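Side-chain contacts in putative non-ribosomal peptide synthetase (Actinomadura parvosata subsp. kistnae, PDB 6M7L), which probably serves as a condensation-type domain of a non-ribosomal peptide synthetase, part of an assembly line that builds a peptide product: residues A[249-254]-A[410-415]; A[280-285]-A[329-334]; A[455-460]-A[466-471]. One frame throughout, in Å; residues are numbered along the deposited sequence.

Interaction 1: A[249-254]-A[410-415]; sequences VPLRLP and LWLKLL
Leu412 meets Leu251 from a strand that is not its direct neighbour: the segments 249-254 and 410-415 run parallel in one sheet, with strand 424-434 between them. The contact is purely apolar and consists of methyl groups reaching across this middle strand. In Leu412, chi1 of 178° sets CG anti to the backbone N, and chi2 near 57° then directs CD1 to CD1 of Leu251, 4.1 Å away, the two side chains crossing at about a right angle. Two residues on, Leu414 lies on the same face of the sheet. Its CD2 approaches CD2 of Leu251 at 3.6 Å, so the two methyls of Leu251 are divided between two partners, CD1 for Leu412 and CD2 for Leu414. Leu251 is paired through its backbone with Gly429 of the middle strand, and this glycine has no side chain to stand between the leucines; the CA atoms of Leu251 and Leu414 are 8.0 Å apart. All three leucines are buried. On their face of the sheet lies helix 440-459, which touches Leu412 through Leu450 and Val249 through Ala443, while beyond the segment 410-415 strand 374-380 continues the sheet, its Leu376 packed on Leu412.

Interaction 2: A[280-285]-A[329-334]; sequences LAMLLS and PAFTEI
A Met-aromatic contact, Met282 against Phe331, joins the middle of helix 272-288 to the first turn of helix 331-346. The sulfur comes to the rim of the ring and not over its face: SD of Met282 is 3.9 Å from CD2 of Phe331, and the line from sulfur to ring centroid, 5.3 Å long, lies 82° off the ring normal. The methionine reaches across with CG anti to its carbonyl carbon and an extended chi2, then bends at the thioether (chi3 70°). CG and SD reach a second partner, Ile334, one turn beyond Phe331, along the extended part of the chain, and the bend leaves CE near the same methyl. This methyl, CD1 of Ile334, lies 3.5 Å from CG of Met282, with SD and CE somewhat farther off, and so packs along the flank of the methionine while the ring edge touches its sulfur alone. Ala330 is at the N-cap of helix 331-346, and its O accepts the bond from Ile334 N that closes the first turn carrying both partners. Val457 of helix 440-459 touches Phe331 as well, and Val468 touches Met282, so the flexible methionine is enclosed in buried apolar surroundings. Such helix-to-helix packing belongs to the layer of helices that backs the sheet in the C-terminal lobe of the two-lobed condensation domain fold, related to chloramphenicol acetyltransferase.

Interaction 3: A[455-460]-A[466-471]; sequences EQVGAA and SQVDVP
Gln456, near the end of helix 440-459, makes the polar link to the segment 466-471. Its OE1 accepts a hydrogen bond from the backbone N of Asp469 at 3.1 Å, with an N-H...O angle of 149°. The donor comes well to the side of the C=O direction, at a C=O...N angle of 114°, and is tilted 26° from the carbonyl plane. With CG anti to the backbone N and an extended chain beyond it, the amide is carried straight out from the helix to the segment. Its NE2 lies 3.9 Å from O of Gln467, too far for a hydrogen bond. Replacing Gln456 by an alanine would probably leave Asp469 N without this acceptor, so that the hold of the segment on the helix would rest more on apolar packing. The apolar part lies alongside: CG1 of Val457 packs on CG2 of Val468 at 4.2 Å, and the same Val468 methyl lies beside the amide carbon of Gln456. The recognition is thus of main chain by a neutral amide, and it does not call on the carboxylate of Asp469.

How the interactions relate
From the N terminus, strand 246-253 comes first, and interaction 1 closes its long loop only when strand 410-418 arrives. Nested inside that loop, interaction 2 joins helix 272-288 to the start of helix 331-346. Interaction 3 follows both in series as a short closure, folding the chain after helix 440-459 back onto the helix. Interactions 2 and 3 lie about 9 Å apart between centres and touch directly, sharing one apolar cluster. Interaction 1, its centre about 18 Å from that of interaction 3, meets it where Leu253 packs on Glu455. Helix 440-459 therefore links the sheet to the outer helices and to the C-terminal segment.

Interaction 1: A[249-254]-A[410-415]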
ATOM      1  N   VAL A 249      16.210  20.425  -5.935  1.00 58.96           N
ATOM      2  CA  VAL A 249      17.568  20.118  -5.503  1.00 54.28           C
ATOM      3  C   VAL A 249      17.468  19.276  -4.238  1.00 59.63           C
ATOM      4  O   VAL A 249      16.516  19.438  -3.459  1.00 59.62           O
ATOM      5  CB  VAL A 249      18.391  21.395  -5.274  1.00 58.10           C
ATOM      6  CG1 VAL A 249      18.523  22.178  -6.573  1.00 69.54           C
ATOM      7  CG2 VAL A 249      17.760  22.253  -4.188  1.00 58.64           C
ATOM      8  N   PRO A 250      18.398  18.357  -3.997  1.00 58.40           N
ATOM      9  CA  PRO A 250      18.325  17.539  -2.786  1.00 57.11           C
ATOM     10  C   PRO A 250      18.679  18.346  -1.547  1.00 55.93           C
ATOM     11  O   PRO A 250      19.382  19.357  -1.602  1.00 59.17           O
ATOM     12  CB  PRO A 250      19.353  16.433  -3.043  1.00 52.37           C
ATOM     13  CG  PRO A 250      20.331  17.054  -3.984  1.00 44.12           C
ATOM     14  CD  PRO A 250      19.531  17.975  -4.858  1.00 50.55           C
ATOM     15  N   LEU A 251      18.164  17.883  -0.409  1.00 61.95           N
ATOM     16  CA  LEU A 251      18.462  18.490   0.888  1.00 61.85           C
ATOM     17  C   LEU A 251      18.586  17.372   1.912  1.00 67.57           C
ATOM     18  O   LEU A 251      17.601  16.691   2.214  1.00 62.08           O
ATOM     19  CB  LEU A 251      17.384  19.496   1.297  1.00 58.48           C
ATOM     20  CG  LEU A 251      17.698  20.354   2.526  1.00 63.09           C
ATOM     21  CD1 LEU A 251      17.243  21.788   2.312  1.00 62.03           C
ATOM     22  CD2 LEU A 251      17.057  19.778   3.779  1.00 61.82           C
ATOM     23  N   ARG A 252      19.792  17.182   2.442  1.00 68.59           N
ATOM     24  CA  ARG A 252      20.068  16.149   3.428  1.00 64.01           C
ATOM     25  C   ARG A 252      20.604  16.779   4.705  1.00 66.76           C
ATOM     26  O   ARG A 252      21.448  17.679   4.659  1.00 68.95           O
ATOM     27  CB  ARG A 252      21.072  15.121   2.894  1.00 66.74           C
ATOM     28  CG  ARG A 252      20.439  13.978   2.116  1.00 75.29           C
ATOM     29  CD  ARG A 252      21.433  12.844   1.890  1.00 77.01           C
ATOM     30  NE  ARG A 252      20.777  11.537   1.878  1.00 84.96           N
ATOM     31  CZ  ARG A 252      20.448  10.870   0.777  1.00 89.27           C
ATOM     32  NH1 ARG A 252      20.716  11.382  -0.418  1.00 88.22           N
ATOM     33  NH2 ARG A 252      19.853   9.688   0.868  1.00 87.16           N
ATOM     34  N   LEU A 253      20.103  16.302   5.841  1.00 67.75           N
ATOM     35  CA  LEU A 253      20.590  16.698   7.154  1.00 62.43           C
ATOM     36  C   LEU A 253      21.049  15.446   7.888  1.00 69.79           C
ATOM     37  O   LEU A 253      20.260  14.494   8.026  1.00 65.79           O
ATOM     38  CB  LEU A 253      19.500  17.419   7.950  1.00 60.90           C
ATOM     39  CG  LEU A 253      19.912  18.006   9.302  1.00 63.42           C
ATOM     40  CD1 LEU A 253      20.757  19.257   9.118  1.00 64.34           C
ATOM     41  CD2 LEU A 253      18.690  18.301  10.154  1.00 62.79           C
ATOM     42  N   PRO A 254      22.293  15.383   8.360  1.00 73.37           N
ATOM     43  CA  PRO A 254      22.752  14.180   9.063  1.00 65.74           C
ATOM     44  C   PRO A 254      21.977  13.955  10.355  1.00 64.69           C
ATOM     45  O   PRO A 254      21.320  14.853  10.886  1.00 64.08           O
ATOM     46  CB  PRO A 254      24.232  14.470   9.340  1.00 70.54           C
ATOM     47  CG  PRO A 254      24.344  15.962   9.287  1.00 75.06           C
ATOM     48  CD  PRO A 254      23.346  16.408   8.262  1.00 67.34           C
ATOM     49  N   LEU A 410       8.827  27.859  -3.582  1.00 54.53           N
ATOM     50  CA  LEU A 410       9.617  26.835  -2.923  1.00 53.47           C
ATOM     51  C   LEU A 410       8.687  25.854  -2.228  1.00 56.78           C
ATOM     52  O   LEU A 410       7.720  26.256  -1.575  1.00 52.42           O
ATOM     53  CB  LEU A 410      10.588  27.453  -1.912  1.00 52.49           C
ATOM     54  CG  LEU A 410      11.630  28.400  -2.507  1.00 51.68           C
ATOM     55  CD1 LEU A 410      12.257  29.261  -1.424  1.00 48.66           C
ATOM     56  CD2 LEU A 410      12.690  27.610  -3.260  1.00 52.40           C
ATOM     57  N   TRP A 411       8.982  24.566  -2.379  1.00 50.93           N
ATOM     58  CA  TRP A 411       8.223  23.505  -1.724  1.00 46.58           C
ATOM     59  C   TRP A 411       9.235  22.538  -1.119  1.00 50.98           C
ATOM     60  O   TRP A 411       9.828  21.722  -1.830  1.00 53.15           O
ATOM     61  CB  TRP A 411       7.287  22.801  -2.701  1.00 48.12           C
ATOM     62  CG  TRP A 411       6.159  22.094  -2.018  1.00 54.32           C
ATOM     63  CD1 TRP A 411       5.947  22.003  -0.674  1.00 50.82           C
ATOM     64  CD2 TRP A 411       5.083  21.383  -2.643  1.00 48.31           C
ATOM     65  NE1 TRP A 411       4.806  21.284  -0.421  1.00 49.28           N
ATOM     66  CE2 TRP A 411       4.259  20.887  -1.613  1.00 47.17           C
ATOM     67  CE3 TRP A 411       4.739  21.116  -3.971  1.00 44.53           C
ATOM     68  CZ2 TRP A 411       3.110  20.142  -1.868  1.00 46.36           C
ATOM     69  CZ3 TRP A 411       3.600  20.374  -4.223  1.00 51.16           C
ATOM     70  CH2 TRP A 411       2.798  19.896  -3.176  1.00 48.50           C
ATOM     71  N   LEU A 412       9.435  22.636   0.191  1.00 47.10           N
ATOM     72  CA  LEU A 412      10.392  21.793   0.896  1.00 53.45           C
ATOM     73  C   LEU A 412       9.682  20.524   1.359  1.00 49.43           C
ATOM     74  O   LEU A 412       8.823  20.571   2.245  1.00 50.15           O
ATOM     75  CB  LEU A 412      11.005  22.549   2.070  1.00 47.28           C
ATOM     76  CG  LEU A 412      11.999  21.760   2.920  1.00 58.55           C
ATOM     77  CD1 LEU A 412      13.145  21.229   2.069  1.00 55.51           C
ATOM     78  CD2 LEU A 412      12.519  22.631   4.048  1.00 50.86           C
ATOM     79  N   LYS A 413      10.042  19.394   0.759  1.00 46.84           N
ATOM     80  CA  LYS A 413       9.473  18.093   1.087  1.00 50.15           C
ATOM     81  C   LYS A 413      10.563  17.235   1.714  1.00 52.59           C
ATOM     82  O   LYS A 413      11.560  16.922   1.056  1.00 53.58           O
ATOM     83  CB  LYS A 413       8.911  17.416  -0.163  1.00 47.75           C
ATOM     84  CG  LYS A 413       7.876  18.237  -0.911  1.00 53.57           C
ATOM     85  CD  LYS A 413       7.748  17.760  -2.352  1.00 51.37           C
ATOM     86  CE  LYS A 413       6.453  18.241  -2.982  1.00 51.01           C
ATOM     87  NZ  LYS A 413       6.405  17.986  -4.447  1.00 60.86           N
ATOM     88  N   LEU A 414      10.376  16.852   2.975  1.00 48.49           N
ATOM     89  CA  LEU A 414      11.402  16.140   3.723  1.00 58.18           C
ATOM     90  C   LEU A 414      10.846  14.853   4.314  1.00 59.62           C
ATOM     91  O   LEU A 414       9.684  14.793   4.728  1.00 55.25           O
ATOM     92  CB  LEU A 414      11.977  17.019   4.838  1.00 57.92           C
ATOM     93  CG  LEU A 414      12.765  18.234   4.351  1.00 54.31           C
ATOM     94  CD1 LEU A 414      13.084  19.171   5.501  1.00 53.79           C
ATOM     95  CD2 LEU A 414      14.035  17.781   3.657  1.00 54.55           C
ATOM     96  N   LEU A 415      11.689  13.824   4.343  1.00 60.39           N
ATOM     97  CA  LEU A 415      11.375  12.555   4.985  1.00 62.96           C
ATOM     98  C   LEU A 415      12.018  12.516   6.364  1.00 67.01           C
ATOM     99  O   LEU A 415      13.229  12.725   6.499  1.00 65.14           O
ATOM    100  CB  LEU A 415      11.860  11.375   4.143  1.00 66.09           C
ATOM    101  CG  LEU A 415      10.955  10.919   2.999  1.00 75.52           C
ATOM    102  CD1 LEU A 415      11.688   9.925   2.113  1.00 75.82           C
ATOM    103  CD2 LEU A 415       9.678  10.305   3.549  1.00 79.51           C
TER

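Interaction 2: A[280-285]-A[329-334]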
ATOM      1  N   LEU A 280      13.033  27.177   8.859  1.00 63.82           N
ATOM      2  CA  LEU A 280      12.711  27.792   7.575  1.00 65.50           C
ATOM      3  C   LEU A 280      12.181  29.208   7.760  1.00 65.75           C
ATOM      4  O   LEU A 280      12.497  30.107   6.972  1.00 62.77           O
ATOM      5  CB  LEU A 280      11.695  26.924   6.828  1.00 58.23           C
ATOM      6  CG  LEU A 280      11.382  27.246   5.365  1.00 55.99           C
ATOM      7  CD1 LEU A 280      12.633  27.142   4.507  1.00 52.25           C
ATOM      8  CD2 LEU A 280      10.299  26.314   4.848  1.00 56.11           C
ATOM      9  N   ALA A 281      11.381  29.427   8.808  1.00 67.61           N
ATOM     10  CA  ALA A 281      10.853  30.760   9.076  1.00 60.18           C
ATOM     11  C   ALA A 281      11.966  31.749   9.401  1.00 67.91           C
ATOM     12  O   ALA A 281      11.852  32.938   9.084  1.00 64.94           O
ATOM     13  CB  ALA A 281       9.841  30.699  10.220  1.00 59.72           C
ATOM     14  N   MET A 282      13.043  31.283  10.037  1.00 70.72           N
ATOM     15  CA  MET A 282      14.184  32.156  10.285  1.00 65.46           C
ATOM     16  C   MET A 282      14.919  32.474   8.991  1.00 72.19           C
ATOM     17  O   MET A 282      15.284  33.629   8.744  1.00 78.53           O
ATOM     18  CB  MET A 282      15.136  31.508  11.291  1.00 70.58           C
ATOM     19  CG  MET A 282      14.493  31.176  12.625  1.00 73.54           C
ATOM     20  SD  MET A 282      15.625  30.415  13.805  1.00 79.50           S
ATOM     21  CE  MET A 282      16.696  31.794  14.190  1.00 81.67           C
ATOM     22  N   LEU A 283      15.138  31.460   8.151  1.00 69.07           N
ATOM     23  CA  LEU A 283      15.866  31.663   6.903  1.00 68.50           C
ATOM     24  C   LEU A 283      15.141  32.648   5.997  1.00 68.38           C
ATOM     25  O   LEU A 283      15.743  33.598   5.485  1.00 69.42           O
ATOM     26  CB  LEU A 283      16.064  30.324   6.192  1.00 65.69           C
ATOM     27  CG  LEU A 283      16.844  30.373   4.880  1.00 70.80           C
ATOM     28  CD1 LEU A 283      18.288  30.775   5.130  1.00 75.09           C
ATOM     29  CD2 LEU A 283      16.771  29.033   4.179  1.00 67.45           C
ATOM     30  N   LEU A 284      13.841  32.434   5.783  1.00 64.48           N
ATOM     31  CA  LEU A 284      13.075  33.349   4.945  1.00 67.43           C
ATOM     32  C   LEU A 284      13.002  34.739   5.557  1.00 68.05           C
ATOM     33  O   LEU A 284      12.994  35.738   4.829  1.00 69.48           O
ATOM     34  CB  LEU A 284      11.669  32.799   4.715  1.00 63.16           C
ATOM     35  CG  LEU A 284      11.581  31.459   3.985  1.00 60.04           C
ATOM     36  CD1 LEU A 284      10.131  31.118   3.682  1.00 53.47           C
ATOM     37  CD2 LEU A 284      12.411  31.487   2.711  1.00 56.59           C
ATOM     38  N   SER A 285      12.950  34.823   6.888  1.00 69.80           N
ATOM     39  CA  SER A 285      12.897  36.123   7.547  1.00 71.15           C
ATOM     40  C   SER A 285      14.139  36.947   7.241  1.00 76.86           C
ATOM     41  O   SER A 285      14.045  38.150   6.973  1.00 79.58           O
ATOM     42  CB  SER A 285      12.740  35.940   9.056  1.00 72.45           C
ATOM     43  OG  SER A 285      12.638  37.188   9.719  1.00 71.49           O
ATOM     44  N   PRO A 329      13.161  36.882  18.478  1.00 87.08           N
ATOM     45  CA  PRO A 329      12.967  35.609  19.174  1.00 80.93           C
ATOM     46  C   PRO A 329      14.109  34.641  18.915  1.00 83.02           C
ATOM     47  O   PRO A 329      14.784  34.691  17.884  1.00 84.26           O
ATOM     48  CB  PRO A 329      11.655  35.075  18.578  1.00 82.43           C
ATOM     49  CG  PRO A 329      11.114  36.184  17.696  1.00 78.93           C
ATOM     50  CD  PRO A 329      12.289  37.003  17.302  1.00 81.94           C
ATOM     51  N   ALA A 330      14.321  33.755  19.881  1.00 80.08           N
ATOM     52  CA  ALA A 330      15.275  32.671  19.721  1.00 80.31           C
ATOM     53  C   ALA A 330      14.598  31.478  19.052  1.00 82.11           C
ATOM     54  O   ALA A 330      13.373  31.408  18.943  1.00 80.36           O
ATOM     55  CB  ALA A 330      15.868  32.272  21.071  1.00 82.49           C
ATOM     56  N   PHE A 331      15.421  30.528  18.596  1.00 78.19           N
ATOM     57  CA  PHE A 331      14.883  29.355  17.912  1.00 73.32           C
ATOM     58  C   PHE A 331      13.876  28.617  18.785  1.00 77.78           C
ATOM     59  O   PHE A 331      12.823  28.189  18.300  1.00 75.58           O
ATOM     60  CB  PHE A 331      16.015  28.419  17.495  1.00 75.94           C
ATOM     61  CG  PHE A 331      15.538  27.108  16.941  1.00 79.88           C
ATOM     62  CD1 PHE A 331      15.634  25.947  17.694  1.00 74.01           C
ATOM     63  CD2 PHE A 331      14.983  27.036  15.674  1.00 76.16           C
ATOM     64  CE1 PHE A 331      15.194  24.738  17.189  1.00 69.03           C
ATOM     65  CE2 PHE A 331      14.540  25.831  15.163  1.00 73.87           C
ATOM     66  CZ  PHE A 331      14.646  24.680  15.923  1.00 76.71           C
ATOM     67  N   THR A 332      14.181  28.460  20.076  1.00 76.36           N
ATOM     68  CA  THR A 332      13.217  27.860  20.992  1.00 77.51           C
ATOM     69  C   THR A 332      11.935  28.679  21.050  1.00 77.82           C
ATOM     70  O   THR A 332      10.832  28.121  21.082  1.00 73.14           O
ATOM     71  CB  THR A 332      13.823  27.726  22.389  1.00 74.02           C
ATOM     72  OG1 THR A 332      14.347  28.993  22.809  1.00 82.11           O
ATOM     73  CG2 THR A 332      14.935  26.698  22.393  1.00 68.85           C
ATOM     74  N   GLU A 333      12.061  30.008  21.057  1.00 79.65           N
ATOM     75  CA  GLU A 333      10.881  30.862  21.099  1.00 77.12           C
ATOM     76  C   GLU A 333      10.133  30.832  19.773  1.00 73.14           C
ATOM     77  O   GLU A 333       8.896  30.840  19.753  1.00 71.99           O
ATOM     78  CB  GLU A 333      11.284  32.290  21.463  1.00 76.88           C
ATOM     79  CG  GLU A 333      10.117  33.228  21.707  1.00 77.53           C
ATOM     80  CD  GLU A 333      10.566  34.581  22.225  1.00 92.68           C
ATOM     81  OE1 GLU A 333      11.793  34.819  22.275  1.00 90.70           O
ATOM     82  OE2 GLU A 333       9.695  35.402  22.587  1.00 92.96           O
ATOM     83  N   ILE A 334      10.863  30.795  18.656  1.00 74.71           N
ATOM     84  CA  ILE A 334      10.220  30.669  17.352  1.00 75.44           C
ATOM     85  C   ILE A 334       9.566  29.300  17.216  1.00 69.79           C
ATOM     86  O   ILE A 334       8.485  29.167  16.627  1.00 64.12           O
ATOM     87  CB  ILE A 334      11.241  30.932  16.231  1.00 73.30           C
ATOM     88  CG1 ILE A 334      11.787  32.354  16.348  1.00 71.97           C
ATOM     89  CG2 ILE A 334      10.616  30.708  14.863  1.00 65.26           C
ATOM     90  CD1 ILE A 334      12.896  32.673  15.384  1.00 80.61           C
TER

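Interaction 3: A[455-460]-A[466-471]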
ATOM      1  N   GLU A 455      21.582  23.039  11.168  1.00 75.03           N
ATOM      2  CA  GLU A 455      22.667  22.579  12.025  1.00 76.98           C
ATOM      3  C   GLU A 455      22.981  23.585  13.124  1.00 80.67           C
ATOM      4  O   GLU A 455      23.349  23.192  14.236  1.00 80.46           O
ATOM      5  CB  GLU A 455      23.913  22.301  11.184  1.00 69.29           C
ATOM      6  CG  GLU A 455      23.759  21.142  10.214  1.00 70.77           C
ATOM      7  CD  GLU A 455      24.978  20.948   9.333  1.00 82.25           C
ATOM      8  OE1 GLU A 455      25.712  21.932   9.105  1.00 84.28           O
ATOM      9  OE2 GLU A 455      25.202  19.808   8.870  1.00 86.28           O
ATOM     10  N   GLN A 456      22.831  24.880  12.839  1.00 79.50           N
ATOM     11  CA  GLN A 456      23.165  25.894  13.833  1.00 80.27           C
ATOM     12  C   GLN A 456      22.151  25.911  14.969  1.00 81.98           C
ATOM     13  O   GLN A 456      22.521  25.804  16.144  1.00 83.20           O
ATOM     14  CB  GLN A 456      23.259  27.268  13.173  1.00 76.98           C
ATOM     15  CG  GLN A 456      23.604  28.387  14.141  1.00 75.88           C
ATOM     16  CD  GLN A 456      23.969  29.672  13.434  1.00 93.04           C
ATOM     17  OE1 GLN A 456      23.827  29.782  12.216  1.00 97.40           O
ATOM     18  NE2 GLN A 456      24.448  30.652  14.191  1.00 96.15           N
ATOM     19  N   VAL A 457      20.863  26.049  14.642  1.00 82.46           N
ATOM     20  CA  VAL A 457      19.848  26.146  15.687  1.00 82.22           C
ATOM     21  C   VAL A 457      19.726  24.837  16.454  1.00 80.78           C
ATOM     22  O   VAL A 457      19.312  24.829  17.619  1.00 79.84           O
ATOM     23  CB  VAL A 457      18.495  26.579  15.093  1.00 76.60           C
ATOM     24  CG1 VAL A 457      18.615  27.947  14.431  1.00 80.84           C
ATOM     25  CG2 VAL A 457      17.980  25.539  14.109  1.00 73.97           C
ATOM     26  N   GLY A 458      20.074  23.712  15.827  1.00 79.30           N
ATOM     27  CA  GLY A 458      20.083  22.454  16.555  1.00 77.43           C
ATOM     28  C   GLY A 458      21.163  22.417  17.619  1.00 81.40           C
ATOM     29  O   GLY A 458      20.919  21.990  18.750  1.00 78.89           O
ATOM     30  N   ALA A 459      22.366  22.883  17.275  1.00 88.72           N
ATOM     31  CA  ALA A 459      23.487  22.906  18.205  1.00 85.10           C
ATOM     32  C   ALA A 459      23.453  24.096  19.155  1.00 82.98           C
ATOM     33  O   ALA A 459      24.234  24.120  20.113  1.00 88.63           O
ATOM     34  CB  ALA A 459      24.808  22.906  17.433  1.00 76.84           C
ATOM     35  N   ALA A 460      22.585  25.077  18.918  1.00 80.34           N
ATOM     36  CA  ALA A 460      22.462  26.240  19.800  1.00 81.97           C
ATOM     37  C   ALA A 460      21.048  26.787  19.699  1.00 86.99           C
ATOM     38  O   ALA A 460      20.798  27.805  19.044  1.00 87.12           O
ATOM     39  CB  ALA A 460      23.490  27.316  19.446  1.00 83.60           C
ATOM     40  N   SER A 466      18.376  37.387  15.002  1.00 93.51           N
ATOM     41  CA  SER A 466      19.323  38.327  14.410  1.00 91.22           C
ATOM     42  C   SER A 466      20.722  37.733  14.294  1.00 89.16           C
ATOM     43  O   SER A 466      21.408  37.952  13.291  1.00 90.22           O
ATOM     44  CB  SER A 466      19.369  39.612  15.234  1.00 91.23           C
ATOM     45  OG  SER A 466      19.890  39.363  16.528  1.00 91.75           O
ATOM     46  N   GLN A 467      21.164  36.989  15.307  1.00 94.40           N
ATOM     47  CA  GLN A 467      22.521  36.463  15.358  1.00 98.13           C
ATOM     48  C   GLN A 467      22.667  35.120  14.648  1.00 97.39           C
ATOM     49  O   GLN A 467      23.592  34.361  14.960  1.00101.47           O
ATOM     50  CB  GLN A 467      22.982  36.343  16.813  1.00 97.04           C
ATOM     51  CG  GLN A 467      22.048  35.534  17.698  1.00 96.65           C
ATOM     52  CD  GLN A 467      22.582  35.359  19.107  1.00 98.56           C
ATOM     53  OE1 GLN A 467      22.215  34.416  19.809  1.00 96.87           O
ATOM     54  NE2 GLN A 467      23.453  36.269  19.528  1.00101.34           N
ATOM     55  N   VAL A 468      21.793  34.818  13.703  1.00 90.88           N
ATOM     56  CA  VAL A 468      21.840  33.554  12.977  1.00 94.34           C
ATOM     57  C   VAL A 468      22.637  33.748  11.694  1.00 98.60           C
ATOM     58  O   VAL A 468      22.672  34.837  11.114  1.00101.18           O
ATOM     59  CB  VAL A 468      20.410  33.031  12.718  1.00 94.99           C
ATOM     60  CG1 VAL A 468      20.126  32.884  11.230  1.00 97.17           C
ATOM     61  CG2 VAL A 468      20.197  31.721  13.455  1.00 95.62           C
ATOM     62  N   ASP A 469      23.303  32.680  11.254  1.00 99.64           N
ATOM     63  CA  ASP A 469      24.274  32.754  10.161  1.00103.87           C
ATOM     64  C   ASP A 469      23.561  32.518   8.832  1.00107.97           C
ATOM     65  O   ASP A 469      23.309  31.375   8.443  1.00110.77           O
ATOM     66  CB  ASP A 469      25.390  31.739  10.383  1.00106.68           C
ATOM     67  CG  ASP A 469      26.636  32.048   9.577  1.00111.94           C
ATOM     68  OD1 ASP A 469      26.513  32.578   8.453  1.00116.35           O
ATOM     69  OD2 ASP A 469      27.746  31.756  10.072  1.00115.14           O
ATOM     70  N   VAL A 470      23.240  33.604   8.131  1.00107.11           N
ATOM     71  CA  VAL A 470      22.686  33.534   6.779  1.00105.18           C
ATOM     72  C   VAL A 470      23.390  34.566   5.905  1.00105.97           C
ATOM     73  O   VAL A 470      22.999  35.744   5.903  1.00108.79           O
ATOM     74  CB  VAL A 470      21.165  33.761   6.772  1.00 98.59           C
ATOM     75  CG1 VAL A 470      20.635  33.740   5.343  1.00 93.14           C
ATOM     76  CG2 VAL A 470      20.454  32.708   7.607  1.00105.03           C
ATOM     77  N   PRO A 471      24.440  34.186   5.162  1.00106.65           N
ATOM     78  CA  PRO A 471      25.108  35.115   4.244  1.00104.67           C
ATOM     79  C   PRO A 471      24.303  35.353   2.969  1.00104.28           C
ATOM     80  O   PRO A 471      23.708  36.422   2.825  1.00101.68           O
ATOM     81  CB  PRO A 471      26.433  34.408   3.925  1.00110.74           C
ATOM     82  CG  PRO A 471      26.578  33.339   4.970  1.00108.90           C
ATOM     83  CD  PRO A 471      25.183  32.924   5.300  1.00106.34           C
TER